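SusD-like carbohydrate binding protein (Bacteroides vulgatus, PDB 3LEW) probably binds carbohydrate at the outer membrane, as a SusD-family protein thought to serve in nutrient uptake. Local coordinates at residues N71-I76 / V419-Y424. Numbering follows the deposited sequence. Where two conformers were deposited one is given.
Sequences NEFSAI and VVRNAY
The Schellman motif that ends helix 68-71 is where R421 reaches across: its guanidinium takes the carbonyl of N71, two residues ahead of F73, which leaves helical geometry with a phi of 73°. The bond from R421 NH1 to N71 O is nearly straight at 2.8 Å, with the oxygen lying in the guanidinium plane, while NH2 adds a weak, bent bond to the same oxygen at 3.3 Å. The R421 chain is extended from CG to NE, with chi2 and chi3 close to 180°, which gives it the length to reach the helix end. In this SusD-family fold the buried contact joins the loop after helix 68-71 to the one between helix 408-414 and strand 429-434, 343 residues further along the chain. F73 CE2 lies over one face of the guanidinium, 3.6 Å from R421 NH2, with ring and guanidinium planes 31° apart. From V419, CG2 meets F73 CZ obliquely, also at 3.6 Å. The N71 amide does not bond to R421: ND2 and NH2 are both donors, and ND2 gives its hydrogens to the carbonyls of A54 and V59. NH2 and NH1 also bond to the carbonyls of G56 and F452, respectively.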
# COMPACT_ATOMS: atom_id res chain seq x y z
N ASN A 71 -10.62 -9.58 5.74
CA ASN A 71 -10.87 -9.02 7.06
C ASN A 71 -10.82 -10.12 8.12
O ASN A 71 -10.42 -9.85 9.25
CB ASN A 71 -12.19 -8.24 7.04
CG ASN A 71 -12.34 -7.22 8.17
OD1 ASN A 71 -13.43 -7.12 8.75
ND2 ASN A 71 -11.30 -6.40 8.43
N GLU A 72 -11.21 -11.33 7.76
CA GLU A 72 -11.21 -12.51 8.62
C GLU A 72 -9.84 -13.19 8.77
O GLU A 72 -9.67 -14.11 9.61
CB GLU A 72 -12.10 -13.59 7.99
CG GLU A 72 -13.54 -13.26 7.87
CD GLU A 72 -14.34 -14.46 7.45
OE1 GLU A 72 -13.89 -15.25 6.60
OE2 GLU A 72 -15.44 -14.63 7.99
N PHE A 73 -8.90 -12.78 7.92
CA PHE A 73 -7.55 -13.39 7.81
C PHE A 73 -7.52 -14.76 7.14
O PHE A 73 -6.52 -15.49 7.24
CB PHE A 73 -6.80 -13.42 9.16
CG PHE A 73 -6.47 -12.05 9.68
CD1 PHE A 73 -5.33 -11.39 9.29
CD2 PHE A 73 -7.30 -11.45 10.58
CE1 PHE A 73 -5.05 -10.10 9.76
CE2 PHE A 73 -7.04 -10.22 11.05
CZ PHE A 73 -5.91 -9.52 10.65
N SER A 74 -8.59 -15.13 6.45
CA SER A 74 -8.56 -16.43 5.76
C SER A 74 -8.09 -16.38 4.28
O SER A 74 -7.63 -17.42 3.77
CB SER A 74 -9.90 -17.13 5.87
OG SER A 74 -10.84 -16.47 5.10
N ALA A 75 -8.20 -15.21 3.62
CA ALA A 75 -7.97 -15.07 2.17
C ALA A 75 -6.52 -15.32 1.72
O ALA A 75 -6.28 -16.11 0.82
CB ALA A 75 -8.42 -13.68 1.68
N ILE A 76 -5.57 -14.64 2.36
CA ILE A 76 -4.19 -14.71 1.90
C ILE A 76 -3.54 -16.03 2.37
O ILE A 76 -2.95 -16.74 1.57
CB ILE A 76 -3.42 -13.44 2.35
CG1 ILE A 76 -4.00 -12.18 1.67
CG2 ILE A 76 -1.89 -13.56 2.05
CD1 ILE A 76 -3.70 -12.10 0.14
N VAL A 419 -2.39 -7.05 15.43
CA VAL A 419 -3.71 -6.54 15.09
C VAL A 419 -4.49 -6.36 16.37
O VAL A 419 -4.42 -7.21 17.25
CB VAL A 419 -4.48 -7.56 14.21
CG1 VAL A 419 -6.01 -7.26 14.17
CG2 VAL A 419 -3.87 -7.60 12.84
N VAL A 420 -5.23 -5.27 16.50
CA VAL A 420 -6.04 -5.01 17.69
C VAL A 420 -7.45 -4.64 17.21
O VAL A 420 -7.62 -3.76 16.35
CB VAL A 420 -5.48 -3.84 18.55
CG1 VAL A 420 -6.40 -3.53 19.75
CG2 VAL A 420 -4.07 -4.17 19.06
N ARG A 421 -8.44 -5.34 17.75
CA ARG A 421 -9.85 -5.13 17.37
C ARG A 421 -10.78 -5.31 18.56
O ARG A 421 -10.99 -6.44 19.04
CB ARG A 421 -10.28 -6.11 16.29
CG ARG A 421 -9.53 -5.89 14.95
CD ARG A 421 -10.03 -6.79 13.89
NE ARG A 421 -9.30 -6.61 12.63
CZ ARG A 421 -9.48 -7.39 11.57
NH1 ARG A 421 -10.33 -8.42 11.65
NH2 ARG A 421 -8.81 -7.18 10.45
N ASN A 422 -11.41 -4.22 18.96
CA ASN A 422 -12.37 -4.25 20.04
C ASN A 422 -13.82 -4.18 19.55
O ASN A 422 -14.11 -3.56 18.55
CB ASN A 422 -12.04 -3.14 21.04
CG ASN A 422 -10.73 -3.42 21.75
OD1 ASN A 422 -10.55 -4.52 22.29
ND2 ASN A 422 -9.80 -2.48 21.71
N ALA A 423 -14.71 -4.83 20.30
CA ALA A 423 -16.13 -4.89 19.99
C ALA A 423 -16.78 -3.52 20.27
O ALA A 423 -16.52 -2.92 21.29
CB ALA A 423 -16.82 -5.99 20.86
N TYR A 424 -17.60 -3.05 19.34
CA TYR A 424 -18.40 -1.83 19.51
C TYR A 424 -19.85 -2.19 19.82
O TYR A 424 -20.40 -3.11 19.20
CB TYR A 424 -18.30 -0.97 18.23
CG TYR A 424 -18.69 0.48 18.46
CD1 TYR A 424 -17.80 1.38 19.03
CD2 TYR A 424 -19.97 0.91 18.18
CE1 TYR A 424 -18.15 2.66 19.32
CE2 TYR A 424 -20.34 2.19 18.44
CZ TYR A 424 -19.42 3.08 19.00
OH TYR A 424 -19.80 4.38 19.24